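Local coordinates for protein FdxN element excision controlling factor XisI (PDB 2NVM) that probably controls, together with XisF and XisH, the site-specific excision of the fdxN element during recombination of cyanobacterial nitrogen-fixation genes, at residues B[9-14]-B[99-104]; B[14-19]-B[47-52]; B[83-88]-B[93-98]; B[107-112]-B[116-121]. All coordinates share one frame; numbering follows the deposited sequence.

Contact 1 of 4, residues B[9-14]-B[99-104]; sequences RHTIQE and LVAGIP
T11, A101 and I103 meet without any ring, amide or carboxylate between them, so the contact has no flat faces or edges and rests on methyl groups. T11 CG2 carries most of it. This methyl presses against I103 CD1 at 3.4 Å and against A101 CB at 3.5 Å, both closer than usual van der Waals contact. The T11 and I103 side chains approach tip to tip. T11 suits the place because its two branches divide the work: CG2 stands anti to the backbone N (OG1 at chi1 -60°) and faces the other segment, while OG1 lies back along its own helix and hydrogen-bonds H7 O. The hydroxyl is therefore satisfied although the residue is buried. I103, extended to CD1, supplies a long apolar reach, whereas A101 is short enough for the backbones to close to 6.9 Å between T11 CA and A101 CA. Segment 99-104 turns here because helix 93-100 ends in a Schellman motif, with G102, at positive phi, as its C-prime residue. I103 N bonds M98 O and G102 N bonds L99 O, a turn that brings I103 back toward the core. Helix 4-23 thus lies against the C-terminal end of helix 93-100, joined also by H7 NE2 to A101 O, and I12 and I103 both rest on I83 of strand 82-87 in the sheet beneath.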
# COMPACT_ATOMS: atom_id res chain seq x y z
N ARG B 9 -2.46 15.78 5.81
CA ARG B 9 -2.84 15.02 4.60
C ARG B 9 -2.18 15.62 3.36
O ARG B 9 -1.51 14.91 2.62
CB ARG B 9 -4.36 14.97 4.38
CG ARG B 9 -5.10 14.03 5.31
CD ARG B 9 -6.56 13.99 4.92
NE ARG B 9 -7.33 12.99 5.67
CZ ARG B 9 -8.00 13.18 6.82
NH1 ARG B 9 -8.07 14.36 7.44
NH2 ARG B 9 -8.65 12.14 7.36
N HIS B 10 -2.37 16.93 3.17
CA HIS B 10 -1.79 17.70 2.05
C HIS B 10 -0.26 17.57 2.02
O HIS B 10 0.31 17.30 0.96
CB HIS B 10 -2.21 19.18 2.14
CG HIS B 10 -1.59 20.08 1.12
ND1 HIS B 10 -2.04 20.18 -0.18
CD2 HIS B 10 -0.57 20.98 1.23
CE1 HIS B 10 -1.32 21.07 -0.83
NE2 HIS B 10 -0.42 21.57 -0.00
N THR B 11 0.36 17.73 3.19
CA THR B 11 1.82 17.66 3.36
C THR B 11 2.38 16.30 2.92
O THR B 11 3.24 16.25 2.05
CB THR B 11 2.25 17.96 4.84
OG1 THR B 11 1.82 19.27 5.20
CG2 THR B 11 3.77 17.91 5.03
N ILE B 12 1.84 15.23 3.48
CA ILE B 12 2.37 13.89 3.19
C ILE B 12 2.02 13.44 1.74
O ILE B 12 2.82 12.72 1.13
CB ILE B 12 2.19 12.84 4.40
CG1 ILE B 12 1.00 11.92 4.24
CG2 ILE B 12 2.34 13.49 5.77
CD1 ILE B 12 1.34 10.81 3.29
N GLN B 13 0.90 13.89 1.17
CA GLN B 13 0.56 13.59 -0.24
C GLN B 13 1.51 14.32 -1.20
O GLN B 13 1.95 13.74 -2.19
CB GLN B 13 -0.90 13.91 -0.56
CG GLN B 13 -1.83 12.93 0.12
CD GLN B 13 -3.28 13.28 -0.06
OE1 GLN B 13 -3.97 13.63 0.91
NE2 GLN B 13 -3.75 13.25 -1.31
N GLU B 14 1.84 15.58 -0.87
CA GLU B 14 2.78 16.39 -1.63
C GLU B 14 4.19 15.76 -1.52
O GLU B 14 4.90 15.71 -2.52
CB GLU B 14 2.78 17.84 -1.11
CG GLU B 14 3.49 18.88 -1.97
CD GLU B 14 3.53 20.29 -1.33
OE1 GLU B 14 3.61 21.28 -2.10
OE2 GLU B 14 3.47 20.42 -0.08
N LEU B 99 9.10 18.82 8.78
CA LEU B 99 9.48 19.87 9.75
C LEU B 99 9.40 21.26 9.10
O LEU B 99 8.97 22.20 9.76
CB LEU B 99 10.87 19.64 10.36
CG LEU B 99 11.06 18.34 11.15
CD1 LEU B 99 12.52 18.20 11.51
CD2 LEU B 99 10.17 18.24 12.39
N VAL B 100 9.83 21.36 7.83
CA VAL B 100 9.71 22.60 7.01
C VAL B 100 8.22 22.94 6.74
O VAL B 100 7.90 24.11 6.53
CB VAL B 100 10.54 22.50 5.68
CG1 VAL B 100 10.23 23.62 4.71
CG2 VAL B 100 12.03 22.48 6.00
N ALA B 101 7.34 21.94 6.72
CA ALA B 101 5.88 22.15 6.60
C ALA B 101 5.20 22.43 7.98
O ALA B 101 3.98 22.40 8.04
CB ALA B 101 5.21 20.96 5.89
N GLY B 102 5.95 22.69 9.05
CA GLY B 102 5.39 22.99 10.37
C GLY B 102 4.79 21.82 11.13
O GLY B 102 3.93 22.02 11.99
N ILE B 103 5.23 20.60 10.81
CA ILE B 103 4.78 19.39 11.50
C ILE B 103 5.82 19.25 12.61
O ILE B 103 7.02 19.17 12.30
CB ILE B 103 4.77 18.14 10.58
CG1 ILE B 103 3.90 18.40 9.34
CG2 ILE B 103 4.27 16.90 11.36
CD1 ILE B 103 3.80 17.23 8.38
N PRO B 104 5.39 19.25 13.89
CA PRO B 104 6.37 19.10 14.98
C PRO B 104 6.86 17.64 15.06
O PRO B 104 6.12 16.72 14.67
CB PRO B 104 5.57 19.49 16.23
CG PRO B 104 4.19 19.07 15.91
CD PRO B 104 4.02 19.35 14.43

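Contact 2 of 4, residues B[14-19]-B[47-52]; sequences EIIKKY and LIIDEQ
I16 of helix 4-23 forms the apolar part of this contact with L47 and I49 of strand 44-50. Its two branches part company over the strand. The CG1 branch runs anti to the backbone N (chi1 -157°) and ends with CD1 4.0 Å from L47 CD1, the two side chains sliding past each other in opposite directions. The other branch, CG2, meets I49 CD1 at 3.7 Å, tip to tip. A beta-branched isoleucine suits the position, since one residue can serve two strand residues that are two places apart and point to the same side.

A mixed kind of contact lies at the margin, where K17 CG touches L47 CD2 at 3.9 Å and the chains cross at about a right angle. Lysine fits such a border: its methylenes shelter the leucine, and the chain continues fully extended, carrying the charge away from the apolar patch.

No hydrogen bond crosses between the segments; the polar bonds of the strand go to other partners. I48 turns away from the helix and packs on I48 of the second subunit, while D50 OD2 accepts a hydrogen bond from I49 N of that subunit, a bond the dimer repeats in reverse.

The helix segment runs antiparallel to the strand segment, at 173° and with 10.4 Å between axes, a spacing that leaves room for one interleaved layer of side chains. This is the layered alpha/beta packing of the XisI fold, a long helix covering one face of a sheet whose strand 44-50 also meets the second subunit.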
# COMPACT_ATOMS: atom_id res chain seq x y z
N GLU B 14 1.84 15.58 -0.87
CA GLU B 14 2.78 16.39 -1.63
C GLU B 14 4.19 15.76 -1.52
O GLU B 14 4.90 15.71 -2.52
CB GLU B 14 2.78 17.84 -1.11
CG GLU B 14 3.49 18.88 -1.97
CD GLU B 14 3.53 20.29 -1.33
OE1 GLU B 14 3.61 21.28 -2.10
OE2 GLU B 14 3.47 20.42 -0.08
N ILE B 15 4.57 15.28 -0.33
CA ILE B 15 5.89 14.64 -0.11
C ILE B 15 6.02 13.32 -0.90
O ILE B 15 6.99 13.14 -1.65
CB ILE B 15 6.17 14.40 1.41
CG1 ILE B 15 6.47 15.71 2.14
CG2 ILE B 15 7.39 13.47 1.64
CD1 ILE B 15 6.42 15.59 3.67
N ILE B 16 5.04 12.42 -0.74
CA ILE B 16 5.07 11.10 -1.40
C ILE B 16 5.14 11.23 -2.95
O ILE B 16 5.98 10.59 -3.58
CB ILE B 16 3.94 10.13 -0.87
CG1 ILE B 16 4.32 8.65 -1.12
CG2 ILE B 16 2.56 10.49 -1.43
CD1 ILE B 16 3.31 7.62 -0.60
N LYS B 17 4.34 12.15 -3.52
CA LYS B 17 4.35 12.44 -4.96
C LYS B 17 5.67 13.05 -5.43
O LYS B 17 6.10 12.74 -6.55
CB LYS B 17 3.18 13.34 -5.38
CG LYS B 17 1.82 12.67 -5.28
CD LYS B 17 0.69 13.64 -5.62
CE LYS B 17 -0.69 12.99 -5.45
NZ LYS B 17 -1.79 13.93 -5.83
N LYS B 18 6.30 13.90 -4.60
CA LYS B 18 7.59 14.54 -4.91
C LYS B 18 8.67 13.49 -5.14
O LYS B 18 9.25 13.46 -6.21
CB LYS B 18 8.03 15.56 -3.82
CG LYS B 18 9.40 16.22 -4.01
CD LYS B 18 9.61 17.38 -3.03
CE LYS B 18 10.97 18.07 -3.26
NZ LYS B 18 11.12 19.39 -2.56
N TYR B 19 8.90 12.64 -4.14
CA TYR B 19 9.89 11.55 -4.24
C TYR B 19 9.55 10.47 -5.26
O TYR B 19 10.47 9.86 -5.81
CB TYR B 19 10.23 10.93 -2.87
CG TYR B 19 10.99 11.89 -1.99
CD1 TYR B 19 12.38 12.08 -2.18
CD2 TYR B 19 10.35 12.64 -1.00
CE1 TYR B 19 13.11 13.00 -1.38
CE2 TYR B 19 11.05 13.55 -0.20
CZ TYR B 19 12.43 13.72 -0.38
OH TYR B 19 13.12 14.62 0.41
N LEU B 47 1.75 3.99 -7.14
CA LEU B 47 1.41 4.89 -6.03
C LEU B 47 -0.01 4.52 -5.59
O LEU B 47 -0.87 4.34 -6.45
CB LEU B 47 1.50 6.34 -6.50
CG LEU B 47 1.61 7.46 -5.47
CD1 LEU B 47 2.82 7.24 -4.56
CD2 LEU B 47 1.70 8.83 -6.19
N ILE B 48 -0.23 4.36 -4.28
CA ILE B 48 -1.54 3.96 -3.73
C ILE B 48 -1.86 4.92 -2.59
O ILE B 48 -1.35 4.79 -1.46
CB ILE B 48 -1.57 2.45 -3.27
CG1 ILE B 48 -0.80 1.54 -4.25
CG2 ILE B 48 -3.04 1.98 -3.04
CD1 ILE B 48 -0.85 0.08 -3.92
N ILE B 49 -2.70 5.91 -2.90
CA ILE B 49 -3.12 6.95 -1.97
C ILE B 49 -4.58 6.70 -1.57
O ILE B 49 -5.43 6.61 -2.42
CB ILE B 49 -3.02 8.37 -2.63
CG1 ILE B 49 -1.62 8.63 -3.24
CG2 ILE B 49 -3.42 9.47 -1.64
CD1 ILE B 49 -0.48 8.52 -2.30
N ASP B 50 -4.83 6.62 -0.26
CA ASP B 50 -6.16 6.43 0.31
C ASP B 50 -6.36 7.53 1.36
O ASP B 50 -5.93 7.38 2.51
CB ASP B 50 -6.29 5.01 0.88
CG ASP B 50 -7.72 4.64 1.28
OD1 ASP B 50 -8.61 5.49 1.52
OD2 ASP B 50 -7.94 3.43 1.32
N GLU B 51 -7.00 8.62 0.94
CA GLU B 51 -7.29 9.78 1.81
C GLU B 51 -8.33 9.45 2.90
O GLU B 51 -8.20 9.93 4.02
CB GLU B 51 -7.80 10.98 1.00
CG GLU B 51 -6.88 11.48 -0.11
N GLN B 52 -9.33 8.63 2.56
CA GLN B 52 -10.39 8.19 3.50
C GLN B 52 -9.82 7.40 4.69
O GLN B 52 -10.25 7.62 5.82
CB GLN B 52 -11.47 7.35 2.81
CG GLN B 52 -12.30 8.10 1.77
CD GLN B 52 -13.47 7.26 1.24

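Contact 3 of 4, residues B[83-88]-B[93-98]; sequences IWIEED and AIVDEM
I85 sits at the middle of a beta-alpha-beta unit, where strand 82-87 meets helix 93-100 before the chain returns as the parallel strand 108-110. It is the bump of the strand, and I94 and V95, side by side on one turn of the helix, and M98 on the next, make the hollow that receives it. Its CD1 methyl goes deepest, 3.6 Å from V95 CG2 and 3.9 Å from CE of M98, which is modelled as selenomethionine. On the other branch, I85 CG2 meets I94 CD1 at 4.0 Å, end against end. With CG1 placed beside the backbone N (chi1 -53°), the two branches fork toward different parts of the helix, which is why a branched residue fits here. Cutting I85 back to alanine would probably open a gap, leaving V95 CG2 and I94 CD1 without this apolar neighbour and M98 with I83 alone on the strand.

The helix answers with a bump of its own. The long, unbranched M98 lies extended and lowers its tip into the notch between I83 and I85, with CE 3.9 Å from I83 CG2. The segments run nearly antiparallel, at 166° with 11.3 Å between axes, and this lets I83, I85 and D88 face M98, V95 and I94 in order. Beside I85, on the flanking strands of the same sheet, L76 of strand 67-79 and I108 of strand 108-110 touch it and continue the core. At the far end I94 slides alongside D88, whose carboxylate is held by T90 OG1 on OD1 and by L92 N on OD2; that fixed OD1 stands 3.6 Å from I94 CD1.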
# COMPACT_ATOMS: atom_id res chain seq x y z
N ILE B 83 1.76 11.23 12.20
CA ILE B 83 2.28 10.69 10.95
C ILE B 83 3.23 9.56 11.32
O ILE B 83 4.20 9.77 12.04
CB ILE B 83 3.01 11.79 10.11
CG1 ILE B 83 2.00 12.89 9.70
CG2 ILE B 83 3.71 11.20 8.89
CD1 ILE B 83 2.61 14.10 9.07
N TRP B 84 2.94 8.36 10.83
CA TRP B 84 3.74 7.15 11.04
C TRP B 84 4.51 6.87 9.76
O TRP B 84 3.87 6.65 8.75
CB TRP B 84 2.84 5.95 11.35
CG TRP B 84 2.32 5.93 12.71
CD1 TRP B 84 1.39 6.77 13.26
CD2 TRP B 84 2.69 5.02 13.73
NE1 TRP B 84 1.17 6.44 14.57
CE2 TRP B 84 1.94 5.36 14.89
CE3 TRP B 84 3.59 3.94 13.78
CZ2 TRP B 84 2.08 4.65 16.11
CZ3 TRP B 84 3.72 3.22 14.97
CH2 TRP B 84 2.96 3.58 16.13
N ILE B 85 5.84 6.92 9.81
CA ILE B 85 6.70 6.58 8.66
C ILE B 85 7.02 5.10 8.89
O ILE B 85 7.86 4.76 9.72
CB ILE B 85 7.97 7.44 8.55
CG1 ILE B 85 7.63 8.95 8.58
CG2 ILE B 85 8.74 7.05 7.28
CD1 ILE B 85 8.85 9.87 8.53
N GLU B 86 6.26 4.24 8.20
CA GLU B 86 6.40 2.77 8.28
C GLU B 86 7.52 2.21 7.41
O GLU B 86 8.03 1.15 7.68
CB GLU B 86 5.09 2.10 7.88
CG GLU B 86 3.81 2.54 8.63
CD GLU B 86 3.71 2.13 10.09
OE1 GLU B 86 4.70 1.71 10.72
OE2 GLU B 86 2.62 2.27 10.65
N GLU B 87 7.86 2.88 6.32
CA GLU B 87 8.93 2.46 5.42
C GLU B 87 9.42 3.71 4.73
O GLU B 87 8.60 4.53 4.30
CB GLU B 87 8.42 1.42 4.40
CG GLU B 87 9.47 0.85 3.43
CD GLU B 87 10.63 0.10 4.11
OE1 GLU B 87 10.37 -0.74 4.99
OE2 GLU B 87 11.81 0.35 3.74
N ASP B 88 10.75 3.85 4.65
CA ASP B 88 11.40 5.01 4.08
C ASP B 88 12.60 4.60 3.24
O ASP B 88 13.43 3.81 3.69
CB ASP B 88 11.89 5.90 5.25
CG ASP B 88 12.59 7.21 4.79
OD1 ASP B 88 12.16 7.79 3.77
OD2 ASP B 88 13.55 7.65 5.45
N ALA B 93 15.22 12.02 4.53
CA ALA B 93 15.08 13.31 3.79
C ALA B 93 13.62 13.82 3.86
O ALA B 93 13.41 15.02 3.92
CB ALA B 93 15.54 13.19 2.34
N ILE B 94 12.65 12.89 3.89
CA ILE B 94 11.22 13.24 4.01
C ILE B 94 10.85 13.88 5.37
O ILE B 94 9.87 14.61 5.43
CB ILE B 94 10.25 12.03 3.72
CG1 ILE B 94 10.33 10.91 4.78
CG2 ILE B 94 10.48 11.45 2.31
CD1 ILE B 94 9.30 9.80 4.50
N VAL B 95 11.60 13.57 6.44
CA VAL B 95 11.38 14.18 7.77
C VAL B 95 11.66 15.69 7.73
O VAL B 95 10.89 16.45 8.31
CB VAL B 95 12.18 13.48 8.90
CG1 VAL B 95 12.24 14.32 10.17
CG2 VAL B 95 11.60 12.10 9.17
N ASP B 96 12.74 16.08 7.05
CA ASP B 96 13.10 17.49 6.86
C ASP B 96 11.96 18.25 6.18
O ASP B 96 11.62 19.35 6.61
CB ASP B 96 14.39 17.64 6.02
CG ASP B 96 15.64 17.16 6.76
OD1 ASP B 96 15.86 17.59 7.92
OD2 ASP B 96 16.42 16.38 6.16
N GLU B 97 11.35 17.63 5.17
CA GLU B 97 10.22 18.24 4.46
C GLU B 97 8.99 18.44 5.36
O GLU B 97 8.34 19.49 5.27
CB GLU B 97 9.93 17.51 3.14
CG GLU B 97 11.16 17.67 2.19
CD GLU B 97 10.88 17.37 0.74
OE1 GLU B 97 10.01 16.53 0.45
OE2 GLU B 97 11.56 17.97 -0.12
N MSE B 98 8.75 17.50 6.27
CA MSE B 98 7.64 17.59 7.24
C MSE B 98 7.87 18.71 8.27
O MSE B 98 6.94 19.46 8.56
CB MSE B 98 7.40 16.26 7.96
CG MSE B 98 6.93 15.14 7.05
SE MSE B 98 6.91 13.46 8.00
CE MSE B 98 6.54 12.30 6.51

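Contact 4 of 4, residues B[107-112]-B[116-121]; sequences DIILGF and SKRGLT
The inverse gamma turn centred on L110 lies against R118, whose long side chain crosses from the irregular segment 116-121 to the dimer interface. R118 is extended from CG to NE, and this straight reach sets NE 3.1 Å from L110 O. NH2 donates a weak, bent hydrogen bond to G111 O, 3.3 Å long with an angle of 127° at the hydrogen. G111 N and the I109 CG2 methyl both lie over one face of the guanidinium, CG2 standing 3.7 Å from NH1. G111 CA lies 3.5 Å from R118 NH2.

Arginine is apt because its flat guanidinium, with several N-H donors, can serve several acceptors in a buried place. NH2 also bonds H113 O, and NH1 bonds I125 O and pairs with D41 of the second subunit, which probably balances the charge. A leucine in place of R118 would probably leave D41 of that subunit without its mate and the I125 and H113 carbonyls without this donor. G111 O has a second donor as well, W63 NE1 of the second subunit.

A separate apolar touch joins L110 CD1 to T121 CG2 at 4.2 Å, the side chains crossing at about a right angle.

I109 and R118 both pack on W84 of strand 82-87, to which strand 108-110 is hydrogen-bonded in parallel, while I108, next to I109 on the same strand, leans on M98 and L99 of helix 93-100.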
# COMPACT_ATOMS: atom_id res chain seq x y z
N ASP B 107 4.72 14.78 16.50
CA ASP B 107 3.67 14.20 15.63
C ASP B 107 4.20 13.29 14.48
O ASP B 107 3.42 12.91 13.61
CB ASP B 107 2.73 15.32 15.12
CG ASP B 107 1.85 15.93 16.22
OD1 ASP B 107 1.46 15.23 17.18
OD2 ASP B 107 1.51 17.12 16.09
N ILE B 108 5.49 12.94 14.51
CA ILE B 108 6.18 12.07 13.55
C ILE B 108 6.66 10.82 14.33
O ILE B 108 7.36 10.97 15.31
CB ILE B 108 7.40 12.77 12.88
CG1 ILE B 108 6.97 14.05 12.14
CG2 ILE B 108 8.12 11.81 11.91
CD1 ILE B 108 8.10 14.79 11.43
N ILE B 109 6.27 9.62 13.90
CA ILE B 109 6.68 8.35 14.52
C ILE B 109 7.41 7.51 13.46
O ILE B 109 6.88 7.31 12.36
CB ILE B 109 5.48 7.53 15.06
CG1 ILE B 109 4.71 8.35 16.10
CG2 ILE B 109 5.96 6.20 15.68
CD1 ILE B 109 3.55 7.66 16.69
N LEU B 110 8.60 7.03 13.81
CA LEU B 110 9.36 6.15 12.94
C LEU B 110 8.93 4.74 13.28
O LEU B 110 9.51 4.08 14.14
CB LEU B 110 10.88 6.36 13.07
CG LEU B 110 11.35 7.78 12.77
CD1 LEU B 110 12.87 7.81 12.88
CD2 LEU B 110 10.87 8.32 11.39
N GLY B 111 7.86 4.30 12.60
CA GLY B 111 7.29 2.97 12.70
C GLY B 111 8.29 1.89 12.33
O GLY B 111 8.25 0.82 12.90
N PHE B 112 9.18 2.18 11.37
CA PHE B 112 10.27 1.24 11.01
C PHE B 112 11.35 1.08 12.11
O PHE B 112 12.19 0.20 11.98
CB PHE B 112 10.89 1.55 9.63
CG PHE B 112 11.70 2.80 9.58
CD1 PHE B 112 13.09 2.75 9.81
CD2 PHE B 112 11.12 4.01 9.23
CE1 PHE B 112 13.87 3.92 9.74
CE2 PHE B 112 11.89 5.18 9.14
CZ PHE B 112 13.27 5.14 9.40
N SER B 116 10.85 0.35 21.32
CA SER B 116 11.89 0.61 22.33
C SER B 116 13.09 1.48 21.87
O SER B 116 13.89 1.88 22.72
CB SER B 116 12.45 -0.70 22.93
OG SER B 116 13.24 -1.41 22.00
N LYS B 117 13.26 1.69 20.55
CA LYS B 117 14.33 2.51 19.97
C LYS B 117 13.95 3.98 19.72
O LYS B 117 14.83 4.83 19.66
CB LYS B 117 14.79 1.86 18.64
CG LYS B 117 15.96 2.51 17.89
CD LYS B 117 16.27 1.73 16.61
CE LYS B 117 17.43 2.37 15.87
NZ LYS B 117 17.75 1.67 14.61
N ARG B 118 12.64 4.27 19.64
CA ARG B 118 12.10 5.60 19.28
C ARG B 118 12.50 6.80 20.13
O ARG B 118 12.64 7.90 19.60
CB ARG B 118 10.58 5.54 19.12
CG ARG B 118 10.21 4.68 17.96
CD ARG B 118 8.74 4.45 17.86
NE ARG B 118 8.50 3.33 16.96
CZ ARG B 118 7.36 2.67 16.80
NH1 ARG B 118 6.28 2.99 17.49
NH2 ARG B 118 7.31 1.64 15.95
N GLY B 119 12.70 6.58 21.43
CA GLY B 119 13.17 7.64 22.32
C GLY B 119 14.62 8.08 22.07
O GLY B 119 15.02 9.13 22.56
N LEU B 120 15.41 7.25 21.36
CA LEU B 120 16.83 7.55 21.03
C LEU B 120 16.87 8.74 20.05
O LEU B 120 17.71 9.63 20.20
CB LEU B 120 17.55 6.34 20.41
CG LEU B 120 19.06 6.13 20.65
CD1 LEU B 120 19.59 5.25 19.52
CD2 LEU B 120 19.91 7.40 20.73
N THR B 121 15.98 8.73 19.06
CA THR B 121 15.85 9.82 18.08
C THR B 121 15.00 10.97 18.68
O THR B 121 14.43 10.85 19.79
CB THR B 121 15.28 9.30 16.72
OG1 THR B 121 15.42 10.33 15.73
CG2 THR B 121 13.81 8.83 16.81

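How the contacts relate
All four contacts are largely buried, but contact 3 lies nearest the centre of the chain and contact 4 farthest from it. Contacts 1 and 2 share helix 4-23 and the residue E14; contacts 1 and 3 share helix 93-100. Contacts 3 and 4 adjoin through the parallel strands 82-87 and 108-110, where I85 N bonds I109 O. The chemistry follows place. Contacts 1 to 3 join helix to helix or helix to sheet mainly by apolar carbons, with T11, K17 and D88 among the residues, and the K18 to E97 salt bridge links contacts 2 and 3. Contact 4 instead turns on R118 and its weak bond to G111 O; contacts 2, 3 and 4 all border the second subunit.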